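Local coordinates for protein P47 (Clostridium botulinum, PDB 6EKT) that may form part of a progenitor complex that protects botulinum neurotoxin during passage through the host gut, and resembles tubular lipid-binding (TULIP) proteins, at residues Tyr25-Val30 with Arg218-Leu223; Lys195-Ser200 with Ala225-Asn230. One frame throughout, in Å; residues are numbered along the deposited sequence.

Interaction 1 of 2, residues Tyr25-Val30 with Arg218-Leu223; sequences YGWDIV and RDISKL
Leu223 lays its CD1 methyl over the indole of Trp27, with CD1 3.8 Å from the centroid of the six-membered ring and 16° off the ring normal, a CH-pi contact over the face. CG of Leu223 stands anti to its carbonyl carbon (chi1 -63°), which turns both methyls toward 25-30: CD1 settles on the indole, while CD2 and CD1 also rest against the backbone carbonyl of Gly26. The indole is fixed in turn by NE1, which donates to the backbone oxygen of Ser224, and by packing on Leu212 and Val214. Farther out on the six-membered ring, Trp27 CH2 meets Ile220 CD1 at 4.2 Å. Ile220 and Leu223 are the two ends of a type I beta turn, closed by the bond from Leu223 N to Ile220 O, so the turn presents both side chains to the same indole. The turn belongs to the long connection between strands 208-214 and 238-242. Residues 25-28 lead into strand 29-34, which lies between those two in an antiparallel sheet; Asp28 and Ile29 form a classic beta bulge opposite Ser213. Arg218 reaches in beside this apolar patch. Its NH1 donates to Gly26 O at 2.8 Å, nearly straight at 162°, and also makes a salt bridge with Asp28 OD1 at 2.8 Å. Both acceptors lie in the guanidinium plane, whereas OD1 is approached from above the carboxylate plane. A water accepts from Arg218 NE and donates to Asp28 OD2, which also accepts a hydrogen bond from the backbone N of Val215.

Interaction 2 of 2, residues Lys195-Ser200 with Ala225-Asn230; sequences KFVYYS and ANVDGN
Apolar packing carries most of the contact between Val197, Tyr199 and the loop residues Ala225 and Val227. The CB of Ala225 meets Val197 CG2 at 3.7 Å, and Val197 CG1 approaches the Ala225 carbonyl oxygen. Val227 sets its CG1 between the backbone N and the carbonyl carbon (chi1 62°), which aims this methyl at Tyr199, where it lies 3.8 Å from CD2 and close to CB. Two residues before Val197, the bent chain of Lys195 brings CD and NZ near the Ala225 methyl.

The aromatic contact is made by the Tyr199 ring. Gly229 CA sits over its face, 4.0 Å from the ring centroid and 29° off the normal, a CH-pi approach in which the glycine backbone comes down close to CE1 and CZ.

Polar links are few. A water joins the two segments, lying 2.8 Å from Tyr199 OH and accepting from Gly229 N at 2.9 Å. Within the loop, Asp228 OD1 accepts from Asn230 N in an Asx turn, and Asp228 OD2 accepts a hydrogen bond from the backbone N of Asn23.

Strand 193-199, outermost in its sheet, pairs with strand 208-214, and Tyr198 also bonds to Ser79 through the backbone. Its alternate residues Lys195, Val197 and Tyr199 point to the loop, which packs on them by methyl and ring contacts. With the water as the polar bridge, this is consistent with an attachment resting on shape more than on charge.

Interactions 1 and 2 have centres 13 Å apart and are fastened to the same six-stranded antiparallel sheet. Along the chain their segments alternate: 25-30, then 195-200, then 218-223 and 225-230. The last two belong to a single connection between strands 208-214 and 238-242, which first meets the entry to strand 29-34 and then runs over strand 193-199, the outermost strand of this sheet. The contacts also touch directly, as Trp27 CZ2 lies 3.3 Å from Lys195 CE and Tyr25 packs on Asn226 and Val227. One long loop thus ties together parts of the sheet brought from distant points of the sequence, in the middle of this elongated protein.

Interaction 1 of 2, residues Tyr25-Val30 with Arg218-Leu223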
loop_
_atom_site.group_PDB
_atom_site.type_symbol
_atom_site.label_atom_id
_atom_site.label_comp_id
_atom_site.label_asym_id
_atom_site.label_seq_id
_atom_site.Cartn_x
_atom_site.Cartn_y
_atom_site.Cartn_z
ATOM N N TYR A 25 5.287 8.854 -1.234
ATOM C CA TYR A 25 5.151 10.288 -1.516
ATOM C C TYR A 25 4.336 11.050 -0.452
ATOM O O TYR A 25 3.461 11.868 -0.791
ATOM C CB TYR A 25 4.561 10.487 -2.930
ATOM C CG TYR A 25 5.545 10.133 -4.027
ATOM C CD1 TYR A 25 6.731 10.882 -4.186
ATOM C CD2 TYR A 25 5.306 9.074 -4.900
ATOM C CE1 TYR A 25 7.650 10.568 -5.173
ATOM C CE2 TYR A 25 6.232 8.745 -5.904
ATOM C CZ TYR A 25 7.382 9.505 -6.043
ATOM O OH TYR A 25 8.297 9.236 -7.036
ATOM N N GLY A 26 4.599 10.724 0.815
ATOM C CA GLY A 26 3.997 11.398 1.988
ATOM C C GLY A 26 2.680 10.785 2.426
ATOM O O GLY A 26 2.106 11.216 3.419
ATOM N N TRP A 27 2.189 9.790 1.682
ATOM C CA TRP A 27 0.963 9.052 2.078
ATOM C C TRP A 27 1.317 7.853 2.968
ATOM O O TRP A 27 2.488 7.462 3.028
ATOM C CB TRP A 27 0.171 8.615 0.839
ATOM C CG TRP A 27 -0.325 9.798 0.059
ATOM C CD1 TRP A 27 0.377 10.518 -0.865
ATOM C CD2 TRP A 27 -1.601 10.429 0.184
ATOM N NE1 TRP A 27 -0.402 11.556 -1.356
ATOM C CE2 TRP A 27 -1.619 11.526 -0.720
ATOM C CE3 TRP A 27 -2.746 10.165 0.961
ATOM C CZ2 TRP A 27 -2.741 12.374 -0.864
ATOM C CZ3 TRP A 27 -3.855 10.989 0.822
ATOM C CH2 TRP A 27 -3.855 12.080 -0.099
ATOM N N ASP A 28 0.322 7.287 3.669
ATOM C CA ASP A 28 0.567 6.127 4.556
ATOM C C ASP A 28 0.450 4.767 3.900
ATOM O O ASP A 28 1.334 3.919 4.071
ATOM C CB ASP A 28 -0.344 6.176 5.804
ATOM C CG ASP A 28 -0.111 7.396 6.648
ATOM O OD1 ASP A 28 1.043 7.916 6.697
ATOM O OD2 ASP A 28 -1.087 7.874 7.226
ATOM N N ILE A 29 -0.654 4.527 3.182
ATOM C CA ILE A 29 -0.866 3.247 2.496
ATOM C C ILE A 29 -1.463 3.568 1.158
ATOM O O ILE A 29 -2.406 4.367 1.072
ATOM C CB ILE A 29 -1.810 2.254 3.246
ATOM C CG1 ILE A 29 -1.400 2.120 4.724
ATOM C CG2 ILE A 29 -1.818 0.890 2.540
ATOM C CD1 ILE A 29 -2.331 1.242 5.575
ATOM N N VAL A 30 -0.884 2.970 0.121
ATOM C CA VAL A 30 -1.317 3.222 -1.267
ATOM C C VAL A 30 -1.779 1.885 -1.826
ATOM O O VAL A 30 -1.078 0.870 -1.646
ATOM C CB VAL A 30 -0.175 3.827 -2.122
ATOM C CG1 VAL A 30 -0.630 4.031 -3.563
ATOM C CG2 VAL A 30 0.260 5.158 -1.554
ATOM N N ARG A 218 -4.133 14.041 9.986
ATOM C CA ARG A 218 -3.173 15.072 9.606
ATOM C C ARG A 218 -3.595 15.795 8.317
ATOM O O ARG A 218 -4.343 15.252 7.509
ATOM C CB ARG A 218 -1.749 14.501 9.529
ATOM C CG ARG A 218 -1.485 13.437 8.468
ATOM C CD ARG A 218 -0.036 12.998 8.622
ATOM N NE ARG A 218 0.349 11.811 7.850
ATOM C CZ ARG A 218 0.882 11.830 6.639
ATOM N NH1 ARG A 218 1.216 10.680 6.058
ATOM N NH2 ARG A 218 1.072 12.983 5.998
ATOM N N ASP A 219 -3.121 17.024 8.156
ATOM C CA ASP A 219 -3.376 17.841 6.975
ATOM C C ASP A 219 -2.883 17.144 5.697
ATOM O O ASP A 219 -1.707 16.818 5.592
ATOM C CB ASP A 219 -2.679 19.199 7.180
ATOM C CG ASP A 219 -3.011 20.220 6.110
ATOM O OD1 ASP A 219 -3.991 20.058 5.367
ATOM O OD2 ASP A 219 -2.269 21.221 6.026
ATOM N N ILE A 220 -3.795 16.902 4.755
ATOM C CA ILE A 220 -3.447 16.293 3.458
ATOM C C ILE A 220 -3.470 17.338 2.321
ATOM O O ILE A 220 -3.035 17.054 1.199
ATOM C CB ILE A 220 -4.341 15.066 3.103
ATOM C CG1 ILE A 220 -5.800 15.480 2.880
ATOM C CG2 ILE A 220 -4.221 13.964 4.152
ATOM C CD1 ILE A 220 -6.602 14.510 2.035
ATOM N N SER A 221 -3.958 18.547 2.622
ATOM C CA SER A 221 -4.146 19.596 1.611
ATOM C C SER A 221 -2.846 19.987 0.895
ATOM O O SER A 221 -2.884 20.466 -0.241
ATOM C CB SER A 221 -4.826 20.831 2.215
ATOM O OG SER A 221 -3.953 21.486 3.110
ATOM N N LYS A 222 -1.721 19.771 1.565
ATOM C CA LYS A 222 -0.392 20.039 1.011
ATOM C C LYS A 222 0.298 18.805 0.375
ATOM O O LYS A 222 1.402 18.927 -0.159
ATOM C CB LYS A 222 0.504 20.669 2.082
ATOM C CG LYS A 222 -0.201 21.752 2.900
ATOM C CD LYS A 222 0.766 22.716 3.570
ATOM C CE LYS A 222 0.946 23.976 2.734
ATOM N NZ LYS A 222 1.966 24.868 3.351
ATOM N N LEU A 223 -0.331 17.628 0.436
ATOM C CA LEU A 223 0.216 16.430 -0.238
ATOM C C LEU A 223 -0.197 16.437 -1.705
ATOM O O LEU A 223 -1.322 16.784 -2.035
ATOM C CB LEU A 223 -0.243 15.117 0.427
ATOM C CG LEU A 223 0.122 14.762 1.888
ATOM C CD1 LEU A 223 -0.482 13.418 2.253
ATOM C CD2 LEU A 223 1.623 14.731 2.170
HETATM O O HOH W 1 -0.578 9.555 9.211
#

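Interaction 2 of 2, residues Lys195-Ser200 with Ala225-Asn230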
loop_
_atom_site.group_PDB
_atom_site.type_symbol
_atom_site.label_atom_id
_atom_site.label_comp_id
_atom_site.label_asym_id
_atom_site.label_seq_id
_atom_site.Cartn_x
_atom_site.Cartn_y
_atom_site.Cartn_z
ATOM N N LYS A 195 -7.743 9.541 -1.484
ATOM C CA LYS A 195 -7.823 10.173 -2.801
ATOM C C LYS A 195 -7.699 9.099 -3.873
ATOM O O LYS A 195 -6.934 8.146 -3.711
ATOM C CB LYS A 195 -6.646 11.139 -2.970
ATOM C CG LYS A 195 -6.939 12.328 -3.884
ATOM C CD LYS A 195 -5.682 13.080 -4.336
ATOM C CE LYS A 195 -4.879 13.581 -3.140
ATOM N NZ LYS A 195 -3.961 14.735 -3.383
ATOM N N PHE A 196 -8.419 9.273 -4.981
ATOM C CA PHE A 196 -8.215 8.451 -6.184
ATOM C C PHE A 196 -7.285 9.132 -7.195
ATOM O O PHE A 196 -7.396 10.343 -7.428
ATOM C CB PHE A 196 -9.563 8.104 -6.871
ATOM C CG PHE A 196 -9.393 7.613 -8.289
ATOM C CD1 PHE A 196 -8.881 6.338 -8.542
ATOM C CD2 PHE A 196 -9.669 8.457 -9.373
ATOM C CE1 PHE A 196 -8.671 5.888 -9.851
ATOM C CE2 PHE A 196 -9.460 8.016 -10.691
ATOM C CZ PHE A 196 -8.956 6.732 -10.922
ATOM N N VAL A 197 -6.385 8.356 -7.813
ATOM C CA VAL A 197 -5.470 8.876 -8.839
ATOM C C VAL A 197 -5.287 7.819 -9.911
ATOM O O VAL A 197 -5.041 6.660 -9.573
ATOM C CB VAL A 197 -4.059 9.198 -8.252
ATOM C CG1 VAL A 197 -3.167 9.863 -9.296
ATOM C CG2 VAL A 197 -4.172 10.131 -7.071
ATOM N N TYR A 198 -5.414 8.211 -11.190
ATOM C CA TYR A 198 -5.124 7.306 -12.316
ATOM C C TYR A 198 -3.691 7.512 -12.751
ATOM O O TYR A 198 -3.238 8.640 -12.794
ATOM C CB TYR A 198 -6.063 7.560 -13.514
ATOM C CG TYR A 198 -5.923 6.509 -14.604
ATOM C CD1 TYR A 198 -4.992 6.648 -15.646
ATOM C CD2 TYR A 198 -6.692 5.347 -14.562
ATOM C CE1 TYR A 198 -4.858 5.660 -16.623
ATOM C CE2 TYR A 198 -6.562 4.365 -15.527
ATOM C CZ TYR A 198 -5.658 4.527 -16.554
ATOM O OH TYR A 198 -5.554 3.519 -17.482
ATOM N N TYR A 199 -2.987 6.432 -13.092
ATOM C CA TYR A 199 -1.567 6.497 -13.446
ATOM C C TYR A 199 -1.292 5.747 -14.739
ATOM O O TYR A 199 -1.757 4.615 -14.897
ATOM C CB TYR A 199 -0.711 5.891 -12.306
ATOM C CG TYR A 199 0.785 5.810 -12.584
ATOM C CD1 TYR A 199 1.338 4.679 -13.211
ATOM C CD2 TYR A 199 1.652 6.848 -12.202
ATOM C CE1 TYR A 199 2.702 4.581 -13.460
ATOM C CE2 TYR A 199 3.028 6.761 -12.458
ATOM C CZ TYR A 199 3.546 5.623 -13.085
ATOM O OH TYR A 199 4.898 5.507 -13.334
ATOM N N SER A 200 -0.508 6.365 -15.630
ATOM C CA SER A 200 -0.076 5.755 -16.905
ATOM C C SER A 200 1.396 5.317 -16.865
ATOM O O SER A 200 2.289 6.165 -16.813
ATOM C CB SER A 200 -0.314 6.721 -18.074
ATOM O OG SER A 200 -1.697 7.052 -18.201
ATOM N N ALA A 225 -0.690 14.322 -5.485
ATOM C CA ALA A 225 -1.250 13.060 -5.943
ATOM C C ALA A 225 -0.155 12.223 -6.627
ATOM O O ALA A 225 -0.435 11.458 -7.546
ATOM C CB ALA A 225 -2.413 13.331 -6.895
ATOM N N ASN A 226 1.087 12.356 -6.156
ATOM C CA ASN A 226 2.210 11.567 -6.683
ATOM C C ASN A 226 2.081 10.113 -6.222
ATOM O O ASN A 226 1.730 9.852 -5.062
ATOM C CB ASN A 226 3.549 12.165 -6.243
ATOM C CG ASN A 226 3.844 13.521 -6.880
ATOM O OD1 ASN A 226 4.449 14.404 -6.241
ATOM N ND2 ASN A 226 3.431 13.702 -8.111
ATOM N N VAL A 227 2.302 9.181 -7.156
ATOM C CA VAL A 227 2.220 7.760 -6.855
ATOM C C VAL A 227 3.356 6.979 -7.530
ATOM O O VAL A 227 3.817 7.336 -8.623
ATOM C CB VAL A 227 0.796 7.205 -7.177
ATOM C CG1 VAL A 227 0.443 7.344 -8.653
ATOM C CG2 VAL A 227 0.622 5.769 -6.681
ATOM N N ASP A 228 3.817 5.928 -6.855
ATOM C CA ASP A 228 4.899 5.111 -7.359
ATOM C C ASP A 228 4.297 3.999 -8.205
ATOM O O ASP A 228 3.672 3.084 -7.665
ATOM C CB ASP A 228 5.717 4.535 -6.181
ATOM C CG ASP A 228 7.034 3.911 -6.627
ATOM O OD1 ASP A 228 7.150 3.492 -7.806
ATOM O OD2 ASP A 228 7.970 3.862 -5.799
ATOM N N GLY A 229 4.452 4.102 -9.529
ATOM C CA GLY A 229 3.988 3.052 -10.462
ATOM C C GLY A 229 4.568 1.658 -10.225
ATOM O O GLY A 229 3.958 0.658 -10.618
ATOM N N ASN A 230 5.731 1.589 -9.576
ATOM C CA ASN A 230 6.370 0.300 -9.248
ATOM C C ASN A 230 5.577 -0.544 -8.249
ATOM O O ASN A 230 5.868 -1.729 -8.069
ATOM C CB ASN A 230 7.850 0.481 -8.818
ATOM C CG ASN A 230 8.743 0.911 -9.990
ATOM O OD1 ASN A 230 8.598 0.407 -11.100
ATOM N ND2 ASN A 230 9.654 1.867 -9.748
HETATM O O HOH W 2 6.130 6.006 -10.849
#